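Local structure of N-acetyltransferase family protein (Bacillus anthracis, 3LNB) at residues A[102-107]-A[117-122]; A[137-142]-A[232-237]; A[259-264]-A[268-273]. The protein probably transfers an acetyl group from acetyl-coenzyme A to arylamines, a reaction that inactivates the drug sulfamethoxazole. The protein carries 1 engineered substitution. All blocks are in the same frame, centred on the assembly; numbering follows the deposited sequence.

Contact 1: A[102-107]-A[117-122]; sequences LNSLLY and VYKVAG
With CG anti to its backbone N (chi1 161°), Tyr107 swings its ring off the helix toward the strand, while Lys119, its chain bent at the last two torsions, curls its ammonium group back over that ring. The result is a cation-pi contact: Lys119 NZ stands 3.5 Å from the centroid of the Tyr107 ring, close to the ring normal (18° off) and over one face. Tyrosine suits the place because its broad electron-rich face takes the charge, and lysine because its flexible chain can first lay CG against the ring and CD 3.9 Å from Ser104 OG. That small hydroxyl leaves room for the chain and is itself hydrogen-bonded to Tyr100 O. At the ring edge, Tyr107 CE1 lies 3.6 Å from Val117 O, and CD1 rests 3.8 Å from the Val117 CG2 methyl. A water gives a hydrogen bond to Val117 O and a weak link to Tyr107 OH. The helix segment runs nearly antiparallel to the strand segment, their axes 9.1 Å apart. Helices 83-92 and 55-65 pack against other sides of helix 99-112, and strand 131-145 pairs with strand 116-126.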
loop_
_atom_site.group_PDB
_atom_site.type_symbol
_atom_site.label_atom_id
_atom_site.label_comp_id
_atom_site.label_asym_id
_atom_site.label_seq_id
_atom_site.Cartn_x
_atom_site.Cartn_y
_atom_site.Cartn_z
ATOM N N LEU A 102 -0.722 -1.561 -5.572
ATOM C CA LEU A 102 -1.387 -2.361 -4.555
ATOM C C LEU A 102 -2.859 -1.972 -4.425
ATOM O O LEU A 102 -3.738 -2.835 -4.457
ATOM C CB LEU A 102 -0.675 -2.190 -3.209
ATOM C CG LEU A 102 0.726 -2.812 -3.128
ATOM C CD1 LEU A 102 1.446 -2.360 -1.860
ATOM C CD2 LEU A 102 0.584 -4.336 -3.162
ATOM N N ASN A 103 -3.132 -0.677 -4.295
ATOM C CA ASN A 103 -4.509 -0.224 -4.148
ATOM C C ASN A 103 -5.332 -0.242 -5.430
ATOM O O ASN A 103 -6.553 -0.304 -5.372
ATOM C CB ASN A 103 -4.559 1.161 -3.502
ATOM C CG ASN A 103 -4.264 1.110 -2.008
ATOM O OD1 ASN A 103 -4.580 0.125 -1.337
ATOM N ND2 ASN A 103 -3.673 2.172 -1.481
ATOM N N SER A 104 -4.677 -0.173 -6.583
ATOM C CA SER A 104 -5.414 -0.242 -7.836
ATOM C C SER A 104 -5.911 -1.682 -7.976
ATOM O O SER A 104 -7.053 -1.921 -8.362
ATOM C CB SER A 104 -4.519 0.120 -9.026
ATOM O OG SER A 104 -4.387 1.524 -9.167
ATOM N N LEU A 105 -5.048 -2.637 -7.646
ATOM C CA LEU A 105 -5.412 -4.048 -7.716
ATOM C C LEU A 105 -6.556 -4.339 -6.761
ATOM O O LEU A 105 -7.559 -4.947 -7.143
ATOM C CB LEU A 105 -4.218 -4.936 -7.363
ATOM C CG LEU A 105 -4.528 -6.437 -7.306
ATOM C CD1 LEU A 105 -4.990 -6.934 -8.678
ATOM C CD2 LEU A 105 -3.295 -7.188 -6.859
ATOM N N LEU A 106 -6.406 -3.906 -5.513
ATOM C CA LEU A 106 -7.445 -4.122 -4.516
ATOM C C LEU A 106 -8.747 -3.470 -4.983
ATOM O O LEU A 106 -9.831 -3.999 -4.746
ATOM C CB LEU A 106 -7.022 -3.542 -3.163
ATOM C CG LEU A 106 -8.059 -3.632 -2.036
ATOM C CD1 LEU A 106 -8.475 -5.082 -1.832
ATOM C CD2 LEU A 106 -7.475 -3.069 -0.751
ATOM N N TYR A 107 -8.636 -2.319 -5.639
ATOM C CA TYR A 107 -9.818 -1.627 -6.140
ATOM C C TYR A 107 -10.571 -2.560 -7.086
ATOM O O TYR A 107 -11.764 -2.812 -6.908
ATOM C CB TYR A 107 -9.427 -0.349 -6.893
ATOM C CG TYR A 107 -10.518 0.170 -7.810
ATOM C CD1 TYR A 107 -11.618 0.867 -7.304
ATOM C CD2 TYR A 107 -10.484 -0.099 -9.178
ATOM C CE1 TYR A 107 -12.665 1.277 -8.140
ATOM C CE2 TYR A 107 -11.521 0.305 -10.025
ATOM C CZ TYR A 107 -12.610 0.988 -9.499
ATOM O OH TYR A 107 -13.657 1.327 -10.327
ATOM N N VAL A 117 -16.759 1.254 -4.251
ATOM C CA VAL A 117 -15.442 1.819 -4.029
ATOM C C VAL A 117 -14.964 2.699 -5.166
ATOM O O VAL A 117 -15.440 2.588 -6.290
ATOM C CB VAL A 117 -14.392 0.703 -3.837
ATOM C CG1 VAL A 117 -14.656 -0.057 -2.545
ATOM C CG2 VAL A 117 -14.427 -0.252 -5.023
ATOM N N TYR A 118 -14.034 3.593 -4.851
ATOM C CA TYR A 118 -13.415 4.452 -5.852
ATOM C C TYR A 118 -12.045 4.884 -5.340
ATOM O O TYR A 118 -11.789 4.877 -4.133
ATOM C CB TYR A 118 -14.289 5.671 -6.202
ATOM C CG TYR A 118 -14.560 6.652 -5.087
ATOM C CD1 TYR A 118 -15.614 6.453 -4.193
ATOM C CD2 TYR A 118 -13.777 7.805 -4.947
ATOM C CE1 TYR A 118 -15.887 7.383 -3.185
ATOM C CE2 TYR A 118 -14.040 8.738 -3.945
ATOM C CZ TYR A 118 -15.092 8.523 -3.070
ATOM O OH TYR A 118 -15.350 9.451 -2.092
ATOM N N LYS A 119 -11.161 5.230 -6.270
ATOM C CA LYS A 119 -9.806 5.643 -5.941
ATOM C C LYS A 119 -9.695 7.159 -5.848
ATOM O O LYS A 119 -10.414 7.882 -6.540
ATOM C CB LYS A 119 -8.830 5.147 -7.019
ATOM C CG LYS A 119 -8.842 3.642 -7.253
ATOM C CD LYS A 119 -7.855 3.227 -8.346
ATOM C CE LYS A 119 -8.307 3.668 -9.731
ATOM N NZ LYS A 119 -9.605 3.050 -10.112
ATOM N N VAL A 120 -8.795 7.632 -4.989
ATOM C CA VAL A 120 -8.551 9.067 -4.834
ATOM C C VAL A 120 -7.056 9.254 -4.629
ATOM O O VAL A 120 -6.361 8.337 -4.204
ATOM C CB VAL A 120 -9.299 9.684 -3.616
ATOM C CG1 VAL A 120 -10.793 9.426 -3.728
ATOM C CG2 VAL A 120 -8.736 9.132 -2.308
ATOM N N ALA A 121 -6.554 10.437 -4.952
ATOM C CA ALA A 121 -5.139 10.690 -4.775
ATOM C C ALA A 121 -4.894 11.190 -3.357
ATOM O O ALA A 121 -5.803 11.686 -2.689
ATOM C CB ALA A 121 -4.658 11.717 -5.787
ATOM N N GLY A 122 -3.656 11.042 -2.911
ATOM C CA GLY A 122 -3.271 11.497 -1.590
ATOM C C GLY A 122 -1.855 12.031 -1.684
ATOM O O GLY A 122 -1.144 11.754 -2.648
HETATM O O HOH W 1 -15.151 4.032 -9.046
#

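Contact 2: A[137-142]-A[232-237]; sequences GHVIII and NNIQKV. With COA (coenzyme A), chain B.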
loop_
_atom_site.group_PDB
_atom_site.type_symbol
_atom_site.label_atom_id
_atom_site.label_comp_id
_atom_site.label_asym_id
_atom_site.label_seq_id
_atom_site.Cartn_x
_atom_site.Cartn_y
_atom_site.Cartn_z
ATOM N N GLY A 137 1.216 11.652 -4.521
ATOM C CA GLY A 137 2.139 10.537 -4.635
ATOM C C GLY A 137 1.643 9.297 -3.902
ATOM O O GLY A 137 2.424 8.412 -3.547
ATOM N N HIS A 138 0.339 9.239 -3.658
ATOM C CA HIS A 138 -0.266 8.096 -2.987
ATOM C C HIS A 138 -1.649 7.904 -3.580
ATOM O O HIS A 138 -2.276 8.864 -4.022
ATOM C CB HIS A 138 -0.368 8.334 -1.473
ATOM C CG HIS A 138 -0.864 7.145 -0.705
ATOM N ND1 HIS A 138 -0.650 5.847 -1.119
ATOM C CD2 HIS A 138 -1.515 7.057 0.481
ATOM C CE1 HIS A 138 -1.144 5.011 -0.221
ATOM N NE2 HIS A 138 -1.673 5.719 0.760
ATOM N N VAL A 139 -2.101 6.656 -3.610
ATOM C CA VAL A 139 -3.410 6.310 -4.141
ATOM C C VAL A 139 -4.088 5.405 -3.126
ATOM O O VAL A 139 -3.504 4.414 -2.684
ATOM C CB VAL A 139 -3.295 5.551 -5.487
ATOM C CG1 VAL A 139 -4.663 5.035 -5.910
ATOM C CG2 VAL A 139 -2.706 6.466 -6.563
ATOM N N ILE A 140 -5.312 5.757 -2.748
ATOM C CA ILE A 140 -6.066 4.969 -1.780
ATOM C C ILE A 140 -7.479 4.718 -2.270
ATOM O O ILE A 140 -7.895 5.262 -3.292
ATOM C CB ILE A 140 -6.137 5.667 -0.410
ATOM C CG1 ILE A 140 -6.873 6.998 -0.540
ATOM C CG2 ILE A 140 -4.728 5.884 0.137
ATOM C CD1 ILE A 140 -7.008 7.752 0.767
ATOM N N ILE A 141 -8.208 3.890 -1.527
ATOM C CA ILE A 141 -9.579 3.533 -1.861
ATOM C C ILE A 141 -10.575 4.073 -0.846
ATOM O O ILE A 141 -10.330 4.032 0.358
ATOM C CB ILE A 141 -9.757 1.990 -1.901
ATOM C CG1 ILE A 141 -8.939 1.391 -3.046
ATOM C CG2 ILE A 141 -11.228 1.634 -2.045
ATOM C CD1 ILE A 141 -8.811 -0.120 -2.966
ATOM N N ILE A 142 -11.696 4.588 -1.338
ATOM C CA ILE A 142 -12.751 5.072 -0.460
ATOM C C ILE A 142 -13.919 4.112 -0.681
ATOM O O ILE A 142 -14.353 3.904 -1.811
ATOM C CB ILE A 142 -13.183 6.515 -0.808
ATOM C CG1 ILE A 142 -11.994 7.468 -0.654
ATOM C CG2 ILE A 142 -14.335 6.946 0.089
ATOM C CD1 ILE A 142 -11.375 7.470 0.733
ATOM N N ASN A 232 -1.861 6.487 -13.947
ATOM C CA ASN A 232 -0.657 6.331 -14.763
ATOM C C ASN A 232 0.187 7.594 -14.672
ATOM O O ASN A 232 1.414 7.533 -14.774
ATOM C CB ASN A 232 -0.997 6.065 -16.230
ATOM C CG ASN A 232 -1.525 4.669 -16.459
ATOM O OD1 ASN A 232 -0.895 3.686 -16.081
ATOM N ND2 ASN A 232 -2.690 4.576 -17.078
ATOM N N ASN A 233 -0.466 8.740 -14.481
ATOM C CA ASN A 233 0.264 10.003 -14.365
ATOM C C ASN A 233 0.991 9.993 -13.019
ATOM O O ASN A 233 2.127 10.444 -12.913
ATOM C CB ASN A 233 -0.689 11.207 -14.425
ATOM C CG ASN A 233 0.055 12.544 -14.531
ATOM O OD1 ASN A 233 0.632 12.872 -15.576
ATOM N ND2 ASN A 233 0.053 13.315 -13.447
ATOM N N ILE A 234 0.325 9.472 -11.995
ATOM C CA ILE A 234 0.919 9.393 -10.670
ATOM C C ILE A 234 2.161 8.505 -10.732
ATOM O O ILE A 234 3.189 8.820 -10.136
ATOM C CB ILE A 234 -0.084 8.818 -9.633
ATOM C CG1 ILE A 234 -1.242 9.800 -9.426
ATOM C CG2 ILE A 234 0.619 8.558 -8.304
ATOM C CD1 ILE A 234 -2.322 9.316 -8.452
ATOM N N GLN A 235 2.071 7.400 -11.464
ATOM C CA GLN A 235 3.213 6.507 -11.571
ATOM C C GLN A 235 4.384 7.233 -12.222
ATOM O O GLN A 235 5.516 7.155 -11.746
ATOM C CB GLN A 235 2.873 5.264 -12.396
ATOM C CG GLN A 235 4.017 4.273 -12.464
ATOM C CD GLN A 235 3.656 2.985 -13.188
ATOM O OE1 GLN A 235 3.936 1.893 -12.695
ATOM N NE2 GLN A 235 3.044 3.107 -14.364
ATOM N N LYS A 236 4.108 7.948 -13.304
ATOM C CA LYS A 236 5.166 8.665 -13.999
ATOM C C LYS A 236 5.852 9.705 -13.113
ATOM O O LYS A 236 7.072 9.862 -13.173
ATOM C CB LYS A 236 4.615 9.317 -15.271
ATOM C CG LYS A 236 5.646 10.131 -16.051
ATOM C CD LYS A 236 6.972 9.383 -16.264
ATOM C CE LYS A 236 6.851 8.230 -17.245
ATOM N NZ LYS A 236 8.213 7.686 -17.596
ATOM N N VAL A 237 5.079 10.412 -12.292
ATOM C CA VAL A 237 5.645 11.421 -11.396
ATOM C C VAL A 237 6.555 10.779 -10.347
ATOM O O VAL A 237 7.549 11.364 -9.928
ATOM C CB VAL A 237 4.536 12.209 -10.653
ATOM C CG1 VAL A 237 5.164 13.190 -9.668
ATOM C CG2 VAL A 237 3.667 12.953 -11.648
HETATM N N1A COA B . 11.673 5.050 -0.886
HETATM C C2A COA B . 12.824 4.402 -0.906
HETATM N N3A COA B . 13.465 4.088 0.207
HETATM C C4A COA B . 12.956 4.422 1.400
HETATM C C5A COA B . 11.751 5.107 1.462
HETATM C C6A COA B . 11.105 5.419 0.271
HETATM N N6A COA B . 9.938 6.058 0.281
HETATM N N7A COA B . 11.467 5.302 2.745
HETATM C C8A COA B . 12.447 4.760 3.464
HETATM N N9A COA B . 13.354 4.218 2.651
HETATM C C1B COA B . 14.533 3.428 3.078
HETATM C C2B COA B . 15.485 4.199 3.992
HETATM O O2B COA B . 16.336 5.043 3.211
HETATM C C3B COA B . 16.281 3.044 4.598
HETATM O O3B COA B . 17.424 2.740 3.793
HETATM P P3B COA B . 18.762 2.209 4.513
HETATM O O7A COA B . 18.481 1.165 5.523
HETATM O O8A COA B . 19.734 1.688 3.340
HETATM O O9A COA B . 19.450 3.516 5.152
HETATM C C4B COA B . 15.290 1.877 4.579
HETATM O O4B COA B . 14.099 2.366 3.940
HETATM C C5B COA B . 14.932 1.429 5.995
HETATM O O5B COA B . 14.302 2.501 6.700
HETATM P P1A COA B . 14.024 2.357 8.276
HETATM O O1A COA B . 13.118 3.622 8.686
HETATM O O2A COA B . 15.283 2.292 9.049
HETATM O O3A COA B . 13.144 1.020 8.453
HETATM P P2A COA B . 11.558 0.937 8.186
HETATM O O4A COA B . 10.865 1.249 9.604
HETATM O O5A COA B . 11.190 -0.403 7.674
HETATM O O6A COA B . 11.141 2.140 7.201
HETATM C CBP COA B . 9.588 1.967 5.301
HETATM C CCP COA B . 11.041 1.950 5.785
HETATM C CDP COA B . 8.861 0.723 5.815
HETATM C CEP COA B . 9.573 1.970 3.771
HETATM C CAP COA B . 8.891 3.231 5.810
HETATM O OAP COA B . 9.613 4.383 5.369
HETATM C C9P COA B . 7.455 3.328 5.288
HETATM O O9P COA B . 6.570 2.591 5.721
HETATM N N8P COA B . 7.267 4.265 4.362
HETATM C C7P COA B . 5.960 4.538 3.745
HETATM C C6P COA B . 6.120 4.766 2.240
HETATM C C5P COA B . 4.880 5.442 1.649
HETATM O O5P COA B . 4.657 6.633 1.862
HETATM N N4P COA B . 4.099 4.672 0.897
HETATM C C3P COA B . 2.873 5.192 0.274
HETATM C C2P COA B . 3.195 5.990 -0.991
HETATM S S1P COA B . 3.797 4.968 -2.386
#
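Val139 and Ile234 meet through a single pair of methyls pressed unusually close: Val139 CG2 and Ile234 CD1 are 3.4 Å apart, tighter than a normal van der Waals contact between carbons. The isoleucine gets there by extension. Its CG1 branch leaves anti to the carbonyl carbon and continues straight through chi2 (178°), which carries CD1 out from helix 228-240 as a probe directed at the strand. The two side chains meet obliquely, and branched aliphatic residues suit both positions, since this junction between helix and strand is buried and apolar. The second branch, Ile234 CG2, reaches back to Gly137, whose CA is 4.4 Å away.

Alternation along the strand separates two environments. Val139 sends its side chain toward the helix, whereas His138, one residue earlier, turns away from it, and its ring lies beside coenzyme A. Its CG is anti to the backbone N (chi1 -175°), and one face of the imidazole receives the thiol arm of coenzyme A, with His138 ND1 3.8 Å from C3P. Gly137 O flanks the same arm, 3.6 Å from C2P, the carbon that bears the sulfur. The other ring nitrogen, His138 NE2, is hydrogen-bonded to Asp153 OD2, which fixes the rotation of the imidazole, and Tyr219 meets the histidine ring edge to face. Cys99 touches His138 from helix 99-112. A cysteine on a helix, with the histidine on the adjoining strand and the aspartate in the loop just after strand 148-152, is consistent with the Cys-His-Asp catalytic triad of the arylamine N-acetyltransferase family.

Contact 3: A[259-264]-A[268-273]; sequences GHISLT and YTETFK. With COA (coenzyme A), chain B.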
loop_
_atom_site.group_PDB
_atom_site.type_symbol
_atom_site.label_atom_id
_atom_site.label_comp_id
_atom_site.label_asym_id
_atom_site.label_seq_id
_atom_site.Cartn_x
_atom_site.Cartn_y
_atom_site.Cartn_z
ATOM N N GLY A 259 6.378 -7.953 13.336
ATOM C CA GLY A 259 6.740 -6.594 12.950
ATOM C C GLY A 259 6.708 -6.436 11.442
ATOM O O GLY A 259 5.688 -6.709 10.807
ATOM N N HIS A 260 7.822 -5.977 10.877
ATOM C CA HIS A 260 7.961 -5.817 9.433
ATOM C C HIS A 260 9.441 -5.819 9.058
ATOM O O HIS A 260 10.309 -5.656 9.915
ATOM C CB HIS A 260 7.293 -4.528 8.927
ATOM C CG HIS A 260 7.952 -3.265 9.395
ATOM N ND1 HIS A 260 7.728 -2.727 10.643
ATOM C CD2 HIS A 260 8.814 -2.425 8.772
ATOM C CE1 HIS A 260 8.419 -1.608 10.769
ATOM N NE2 HIS A 260 9.086 -1.401 9.647
ATOM N N ILE A 261 9.721 -6.028 7.779
ATOM C CA ILE A 261 11.093 -6.067 7.298
ATOM C C ILE A 261 11.256 -5.191 6.070
ATOM O O ILE A 261 10.342 -5.081 5.244
ATOM C CB ILE A 261 11.526 -7.517 6.953
ATOM C CG1 ILE A 261 10.461 -8.186 6.079
ATOM C CG2 ILE A 261 11.728 -8.323 8.235
ATOM C CD1 ILE A 261 10.886 -9.541 5.521
ATOM N N SER A 262 12.422 -4.565 5.969
ATOM C CA SER A 262 12.743 -3.681 4.861
ATOM C C SER A 262 14.132 -3.974 4.301
ATOM O O SER A 262 15.097 -4.203 5.042
ATOM C CB SER A 262 12.653 -2.222 5.312
ATOM O OG SER A 262 11.314 -1.877 5.617
ATOM N N LEU A 263 14.225 -3.960 2.981
ATOM C CA LEU A 263 15.478 -4.246 2.309
ATOM C C LEU A 263 15.814 -3.220 1.233
ATOM O O LEU A 263 14.998 -2.940 0.363
ATOM C CB LEU A 263 15.407 -5.632 1.668
ATOM C CG LEU A 263 16.615 -6.063 0.833
ATOM C CD1 LEU A 263 17.779 -6.403 1.765
ATOM C CD2 LEU A 263 16.243 -7.269 -0.027
ATOM N N THR A 264 17.014 -2.657 1.317
ATOM C CA THR A 264 17.487 -1.701 0.327
ATOM C C THR A 264 18.709 -2.349 -0.320
ATOM O O THR A 264 19.062 -3.476 0.017
ATOM C CB THR A 264 17.904 -0.362 0.968
ATOM O OG1 THR A 264 19.036 -0.559 1.823
ATOM C CG2 THR A 264 16.760 0.211 1.775
ATOM N N TYR A 268 19.598 -4.233 5.315
ATOM C CA TYR A 268 18.442 -5.067 5.619
ATOM C C TYR A 268 18.007 -4.645 7.022
ATOM O O TYR A 268 18.767 -4.786 7.983
ATOM C CB TYR A 268 18.819 -6.548 5.614
ATOM C CG TYR A 268 17.644 -7.473 5.857
ATOM C CD1 TYR A 268 16.457 -7.328 5.131
ATOM C CD2 TYR A 268 17.733 -8.522 6.774
ATOM C CE1 TYR A 268 15.391 -8.211 5.308
ATOM C CE2 TYR A 268 16.672 -9.412 6.955
ATOM C CZ TYR A 268 15.506 -9.250 6.217
ATOM O OH TYR A 268 14.462 -10.134 6.367
ATOM N N THR A 269 16.793 -4.111 7.130
ATOM C CA THR A 269 16.276 -3.643 8.410
ATOM C C THR A 269 15.127 -4.507 8.905
ATOM O O THR A 269 14.102 -4.668 8.226
ATOM C CB THR A 269 15.810 -2.170 8.314
ATOM O OG1 THR A 269 16.903 -1.359 7.867
ATOM C CG2 THR A 269 15.346 -1.656 9.677
ATOM N N GLU A 270 15.305 -5.050 10.100
ATOM C CA GLU A 270 14.312 -5.920 10.701
ATOM C C GLU A 270 13.706 -5.356 11.984
ATOM O O GLU A 270 14.417 -5.008 12.926
ATOM C CB GLU A 270 14.944 -7.286 11.000
ATOM C CG GLU A 270 15.444 -8.019 9.766
ATOM C CD GLU A 270 16.251 -9.251 10.110
ATOM O OE1 GLU A 270 17.452 -9.103 10.450
ATOM O OE2 GLU A 270 15.681 -10.362 10.049
ATOM N N THR A 271 12.385 -5.259 11.997
ATOM C CA THR A 271 11.655 -4.790 13.164
ATOM C C THR A 271 11.052 -6.078 13.706
ATOM O O THR A 271 10.143 -6.654 13.104
ATOM C CB THR A 271 10.558 -3.803 12.764
ATOM O OG1 THR A 271 11.146 -2.714 12.042
ATOM C CG2 THR A 271 9.849 -3.272 14.002
ATOM N N PHE A 272 11.559 -6.521 14.848
ATOM C CA PHE A 272 11.144 -7.799 15.417
ATOM C C PHE A 272 10.894 -7.768 16.922
ATOM O O PHE A 272 11.802 -7.498 17.707
ATOM C CB PHE A 272 12.239 -8.810 15.060
ATOM C CG PHE A 272 11.982 -10.205 15.531
ATOM C CD1 PHE A 272 12.419 -10.622 16.783
ATOM C CD2 PHE A 272 11.351 -11.123 14.695
ATOM C CE1 PHE A 272 12.238 -11.941 17.198
ATOM C CE2 PHE A 272 11.165 -12.440 15.096
ATOM C CZ PHE A 272 11.608 -12.852 16.349
ATOM N N LYS A 273 9.654 -8.061 17.309
ATOM C CA LYS A 273 9.245 -8.072 18.712
ATOM C C LYS A 273 9.779 -6.881 19.485
ATOM O O LYS A 273 10.428 -7.044 20.522
ATOM C CB LYS A 273 9.707 -9.360 19.401
ATOM C CG LYS A 273 8.985 -10.604 18.936
ATOM C CD LYS A 273 9.582 -11.860 19.558
ATOM C CE LYS A 273 8.864 -13.104 19.051
ATOM N NZ LYS A 273 9.589 -14.348 19.406
HETATM N N1A COA B . 11.673 5.050 -0.886
HETATM C C2A COA B . 12.824 4.402 -0.906
HETATM N N3A COA B . 13.465 4.088 0.207
HETATM C C4A COA B . 12.956 4.422 1.400
HETATM C C5A COA B . 11.751 5.107 1.462
HETATM C C6A COA B . 11.105 5.419 0.271
HETATM N N6A COA B . 9.938 6.058 0.281
HETATM N N7A COA B . 11.467 5.302 2.745
HETATM C C8A COA B . 12.447 4.760 3.464
HETATM N N9A COA B . 13.354 4.218 2.651
HETATM C C1B COA B . 14.533 3.428 3.078
HETATM C C2B COA B . 15.485 4.199 3.992
HETATM O O2B COA B . 16.336 5.043 3.211
HETATM C C3B COA B . 16.281 3.044 4.598
HETATM O O3B COA B . 17.424 2.740 3.793
HETATM P P3B COA B . 18.762 2.209 4.513
HETATM O O7A COA B . 18.481 1.165 5.523
HETATM O O8A COA B . 19.734 1.688 3.340
HETATM O O9A COA B . 19.450 3.516 5.152
HETATM C C4B COA B . 15.290 1.877 4.579
HETATM O O4B COA B . 14.099 2.366 3.940
HETATM C C5B COA B . 14.932 1.429 5.995
HETATM O O5B COA B . 14.302 2.501 6.700
HETATM P P1A COA B . 14.024 2.357 8.276
HETATM O O1A COA B . 13.118 3.622 8.686
HETATM O O2A COA B . 15.283 2.292 9.049
HETATM O O3A COA B . 13.144 1.020 8.453
HETATM P P2A COA B . 11.558 0.937 8.186
HETATM O O4A COA B . 10.865 1.249 9.604
HETATM O O5A COA B . 11.190 -0.403 7.674
HETATM O O6A COA B . 11.141 2.140 7.201
HETATM C CBP COA B . 9.588 1.967 5.301
HETATM C CCP COA B . 11.041 1.950 5.785
HETATM C CDP COA B . 8.861 0.723 5.815
HETATM C CEP COA B . 9.573 1.970 3.771
HETATM C CAP COA B . 8.891 3.231 5.810
HETATM O OAP COA B . 9.613 4.383 5.369
HETATM C C9P COA B . 7.455 3.328 5.288
HETATM O O9P COA B . 6.570 2.591 5.721
HETATM N N8P COA B . 7.267 4.265 4.362
HETATM C C7P COA B . 5.960 4.538 3.745
HETATM C C6P COA B . 6.120 4.766 2.240
HETATM C C5P COA B . 4.880 5.442 1.649
HETATM O O5P COA B . 4.657 6.633 1.862
HETATM N N4P COA B . 4.099 4.672 0.897
HETATM C C3P COA B . 2.873 5.192 0.274
HETATM C C2P COA B . 3.195 5.990 -0.991
HETATM S S1P COA B . 3.797 4.968 -2.386
#
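Ser262 and His260, on one strand of a beta hairpin, together grip the pyrophosphate oxygen O5A of coenzyme A: Ser262 OG donates to it at 2.5 Å, and His260 NE2 adds a weak bond at 3.1 Å. The same His260 NE2 points more squarely at O4A, 3.2 Å away with an N-H...O angle of 165°. The hairpin belongs to a five-stranded antiparallel sheet, and its rungs are the hydrogen-bonded pairs His260 with Thr271 and Ser262 with Thr269; the shortest, Thr269 N to Ser262 O, measures 2.7 Å. On this face Ser262, Thr269 and Thr271 are small and polar, leaving room for the phosphates, while the His260 imidazole supplies an N-H donor. Thr271 lies over one face of that imidazole, its CB 3.9 Å from the His260 ring centroid in a CH-pi contact, while its OG1 is hydrogen-bonded to Lys276 NZ, as Thr269 OG1 is to Lys278 NZ. At the backbone angles of Gly259 a CB would jam against the preceding carbonyl O, and it would also clash with Thr271 O. The opposite face is more apolar: Ile261, Leu263 and Tyr268 pack on helix 283-294, and Glu270 shares that face. There Leu263 CD1 sits 3.7 Å from Tyr268 CD1, and Tyr268 OH, hydrogen-bonded to Ser293 OG, lies 3.7 Å from Ile261 CD1.

The three contacts follow one another in series along the chain. Contacts 1 and 2 are close neighbours, their centres about 8 Å apart: strands 116-126 and 131-145 pair in the larger antiparallel sheet, and Asn103 of helix 99-112 probably hydrogen-bonds through ND2 to Val139 O, tying the two together. Contact 3 lies across the chain's centre, about 26 Å from contact 1 and 25 Å from contact 2 (centre to centre), in the separate five-stranded sheet. Coenzyme A spans the gap between contacts 2 and 3, its thiol end beside 137-142 and its pyrophosphate on the 259-264 hairpin strand; the small sheet contributes much of the pyrophosphate grip, while the larger carries the probable catalytic histidine.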